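Local coordinates for protein CBIX (Paracoccus pantotrophus, PDB 4CCS) that probably catalyses the last step of siroheme biosynthesis, insertion of iron into sirohydrochlorin, as a chelatase of the CbiX family in denitrifying bacteria, at residues A194-Q198 and A199-G203; A161-I164 and A165-A168. All coordinates share one frame; numbering follows the deposited sequence. Where two conformers were deposited one is given.

Interaction 1 (A194-Q198 and A199-G203); sequences AALSQ and AGFQG
Leu196 and Phe201 lie side by side and point the same way where helix 192-199 runs out, the apolar contact that goes with a Schellman C-cap. From Phe201, CB rests 3.4 Å from Leu196 O and 4.0 Å from Leu196 CB. CG then meets Leu196 CD2 at 4.0 Å, an oblique approach to the ring, and CD2 touches the same methyl more loosely. With CG anti to the backbone N (chi1 -173°) and beside its own carbonyl carbon, the ring lies over the loop that follows, where Gly203 N sits 3.6 Å above its centre. Glycine suits position 203, since a CB there would run into Phe201 CZ.

The backbone bonds hold this pair in place. Phe201 N gives a straight bond to Leu196 O (3.0 Å, N-H...O 162°), the six-to-one bond of the motif, while Gly200 N turns to Ser197 O at 3.0 Å and reaches Leu196 O weakly. Gly200 suits the turn because its phi is positive, a conformation that favours glycine. Ala199, whose N still bonds to Ala195 O, keeps a small methyl on the buried side.

Around this C-cap, Leu196 packs on Ile164 of helix 164-167 and on Ala168, Phe201 touches Ala175 and Cys177 of strand 175-179, and the Gln198 carbonyl accepts a hydrogen bond from Arg169 as the chain heads for strand 204-205.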
loop_
_atom_site.group_PDB
_atom_site.type_symbol
_atom_site.label_atom_id
_atom_site.label_comp_id
_atom_site.label_asym_id
_atom_site.label_seq_id
_atom_site.Cartn_x
_atom_site.Cartn_y
_atom_site.Cartn_z
ATOM N N ALA A 194 14.234 12.645 1.769
ATOM C CA ALA A 194 15.640 12.789 1.381
ATOM C C ALA A 194 15.831 12.639 -0.137
ATOM O O ALA A 194 16.606 13.389 -0.732
ATOM C CB ALA A 194 16.503 11.773 2.128
ATOM N N ALA A 195 15.121 11.669 -0.755
ATOM C CA ALA A 195 15.188 11.393 -2.197
ATOM C C ALA A 195 14.577 12.549 -2.983
ATOM O O ALA A 195 15.135 12.972 -3.987
ATOM C CB ALA A 195 14.447 10.099 -2.503
ATOM N N LEU A 196 13.443 13.080 -2.508
ATOM C CA LEU A 196 12.779 14.197 -3.176
ATOM C C LEU A 196 13.558 15.487 -2.987
ATOM O O LEU A 196 13.535 16.331 -3.876
ATOM C CB LEU A 196 11.313 14.346 -2.707
ATOM C CG LEU A 196 10.383 13.188 -3.100
ATOM C CD1 LEU A 196 9.087 13.255 -2.343
ATOM C CD2 LEU A 196 10.110 13.171 -4.594
ATOM N N SER A 197 14.291 15.619 -1.858
ATOM C CA SER A 197 15.140 16.795 -1.610
ATOM C C SER A 197 16.316 16.778 -2.598
ATOM O O SER A 197 16.596 17.809 -3.217
ATOM C CB SER A 197 15.655 16.803 -0.170
ATOM O OG SER A 197 16.619 17.832 -0.000
ATOM N N GLN A 198 16.988 15.607 -2.760
ATOM C CA GLN A 198 18.093 15.439 -3.717
ATOM C C GLN A 198 17.627 15.764 -5.135
ATOM O O GLN A 198 18.378 16.371 -5.897
ATOM C CB GLN A 198 18.656 14.006 -3.677
ATOM C CG GLN A 198 19.824 13.833 -2.707
ATOM C CD GLN A 198 19.863 12.455 -2.076
ATOM O OE1 GLN A 198 19.785 11.422 -2.757
ATOM N NE2 GLN A 198 20.015 12.399 -0.754
ATOM N N ALA A 199 16.375 15.399 -5.476
ATOM C CA ALA A 199 15.814 15.673 -6.811
ATOM C C ALA A 199 15.508 17.148 -7.041
ATOM O O ALA A 199 15.375 17.566 -8.189
ATOM C CB ALA A 199 14.543 14.852 -7.024
ATOM N N GLY A 200 15.329 17.920 -5.957
ATOM C CA GLY A 200 14.945 19.328 -6.028
ATOM C C GLY A 200 13.445 19.417 -6.307
ATOM O O GLY A 200 12.998 20.363 -6.962
ATOM N N PHE A 201 12.666 18.414 -5.839
ATOM C CA PHE A 201 11.219 18.375 -6.052
ATOM C C PHE A 201 10.540 19.581 -5.385
ATOM O O PHE A 201 10.746 19.822 -4.198
ATOM C CB PHE A 201 10.621 17.045 -5.573
ATOM C CG PHE A 201 9.155 16.870 -5.905
ATOM C CD1 PHE A 201 8.734 16.733 -7.226
ATOM C CD2 PHE A 201 8.195 16.850 -4.897
ATOM C CE1 PHE A 201 7.373 16.587 -7.534
ATOM C CE2 PHE A 201 6.836 16.684 -5.205
ATOM C CZ PHE A 201 6.436 16.562 -6.519
ATOM N N GLN A 202 9.781 20.352 -6.165
ATOM C CA GLN A 202 9.115 21.581 -5.706
ATOM C C GLN A 202 7.626 21.406 -5.444
ATOM O O GLN A 202 6.985 22.338 -4.945
ATOM C CB GLN A 202 9.261 22.690 -6.769
ATOM C CG GLN A 202 10.680 22.988 -7.222
ATOM C CD GLN A 202 10.682 23.922 -8.415
ATOM O OE1 GLN A 202 10.295 25.090 -8.308
ATOM N NE2 GLN A 202 11.105 23.440 -9.587
ATOM N N GLY A 203 7.059 20.257 -5.826
ATOM C CA GLY A 203 5.616 20.051 -5.700
ATOM C C GLY A 203 5.158 19.581 -4.325
ATOM O O GLY A 203 5.916 19.601 -3.345
#

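Interaction 2 (A161-I164 and A165-A168); sequences APFI and ADAA
Phe163, joined to Asp166 and Ala167 through its carbonyl, occupies the N-cap position of the short helix 164-167, just after the cis peptide before Pro162. The N of Phe163 donates to a water at 2.9 Å, and that water donates to Asp166 OD2 at 2.7 Å; the carboxylate thus reaches back to the cap residue through solvent, a place that suits an exposed acid. OD2 also touches Phe163 CB at 3.8 Å. The ring of Phe163 was modelled in two positions; in the one described here Ala165 CB makes an off-centre CH-pi contact with it, which is therefore doubtful. Phe163 O takes two N-H groups: Ala167 N comes almost straight (2.9 Å, 169°), whereas Asp166 N stands above the carbonyl plane. Ile164 follows, its O accepting from Ala168 N at 3.0 Å. Its side chain is buried, with CG1 anti to the backbone N (chi1 -173°) and CG2 staying beside Ala165 N at 3.5 Å. Ile164 packs on Leu123 and Ala125 of strand 121-126 and on Ala195 and Leu196 of helix 192-199, while the small Ala167 and Ala168 lie against Leu123.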
loop_
_atom_site.group_PDB
_atom_site.type_symbol
_atom_site.label_atom_id
_atom_site.label_comp_id
_atom_site.label_asym_id
_atom_site.label_seq_id
_atom_site.Cartn_x
_atom_site.Cartn_y
_atom_site.Cartn_z
ATOM N N ALA A 161 15.343 1.280 -11.261
ATOM C CA ALA A 161 15.239 2.411 -12.164
ATOM C C ALA A 161 13.805 2.412 -12.747
ATOM O O ALA A 161 13.255 1.331 -12.962
ATOM C CB ALA A 161 16.270 2.295 -13.288
ATOM N N PRO A 162 13.198 3.594 -12.984
ATOM C CA PRO A 162 13.732 4.936 -12.748
ATOM C C PRO A 162 13.749 5.239 -11.242
ATOM O O PRO A 162 12.723 5.078 -10.577
ATOM C CB PRO A 162 12.788 5.842 -13.559
ATOM C CG PRO A 162 11.483 5.093 -13.605
ATOM C CD PRO A 162 11.865 3.633 -13.632
ATOM N N PHE A 163 14.937 5.638 -10.718
ATOM C CA PHE A 163 15.152 5.984 -9.312
ATOM C C PHE A 163 14.380 7.266 -8.999
ATOM O O PHE A 163 14.377 8.177 -9.814
ATOM C CB PHE A 163 16.661 6.182 -9.073
ATOM C CG PHE A 163 17.102 6.333 -7.640
ATOM C CD1 PHE A 163 16.388 5.745 -6.614
ATOM C CD2 PHE A 163 18.281 6.989 -7.327
ATOM C CE1 PHE A 163 16.802 5.876 -5.295
ATOM C CE2 PHE A 163 18.707 7.095 -6.010
ATOM C CZ PHE A 163 17.962 6.540 -5.004
ATOM N N ILE A 164 13.738 7.335 -7.831
ATOM C CA ILE A 164 12.959 8.499 -7.422
ATOM C C ILE A 164 13.780 9.816 -7.470
ATOM O O ILE A 164 13.239 10.825 -7.918
ATOM C CB ILE A 164 12.239 8.233 -6.060
ATOM C CG1 ILE A 164 11.273 9.369 -5.696
ATOM C CG2 ILE A 164 13.196 7.899 -4.924
ATOM C CD1 ILE A 164 10.017 9.370 -6.559
ATOM N N ALA A 165 15.086 9.798 -7.105
ATOM C CA ALA A 165 15.951 10.991 -7.186
ATOM C C ALA A 165 16.083 11.523 -8.627
ATOM O O ALA A 165 16.322 12.712 -8.816
ATOM C CB ALA A 165 17.330 10.688 -6.616
ATOM N N ASP A 166 15.931 10.641 -9.634
ATOM C CA ASP A 166 15.976 11.001 -11.053
ATOM C C ASP A 166 14.585 11.377 -11.588
ATOM O O ASP A 166 14.451 12.379 -12.288
ATOM C CB ASP A 166 16.554 9.838 -11.879
ATOM C CG ASP A 166 18.022 9.568 -11.593
ATOM O OD1 ASP A 166 18.770 10.541 -11.357
ATOM O OD2 ASP A 166 18.415 8.385 -11.591
ATOM N N ALA A 167 13.569 10.553 -11.271
ATOM C CA ALA A 167 12.180 10.702 -11.725
ATOM C C ALA A 167 11.511 11.990 -11.248
ATOM O O ALA A 167 10.689 12.556 -11.981
ATOM C CB ALA A 167 11.360 9.492 -11.295
ATOM N N ALA A 168 11.875 12.466 -10.041
ATOM C CA ALA A 168 11.320 13.699 -9.486
ATOM C C ALA A 168 12.087 14.951 -9.912
ATOM O O ALA A 168 11.658 16.049 -9.583
ATOM C CB ALA A 168 11.276 13.614 -7.962
HETATM O O HOH W 1 17.062 6.277 -12.639
#

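Overall arrangement
Interactions 1 and 2 cap opposite kinds of helix end: interaction 2 begins helix 164-167, and interaction 1 finishes helix 192-199. Their centres are about 10 Å apart. Helix 192-199 packs on helix 164-167 and the turn after it, alanine methyls meeting a branched Ile164 methyl (Ala195 CB to Ile164 CG2 3.5 Å) and another alanine (Ala199 CB to Ala168 CB 3.6 Å). Both combine buried aliphatic groups with an exposed margin. Interaction 2 uses its margin for a water-bridged carboxylate and an exposed phenylalanine, whereas interaction 1 places glycine there and directs its phenylalanine toward strand 175-179. Together they belong to the helical layer beside the parallel sheet that includes strands 121-126 and 175-179.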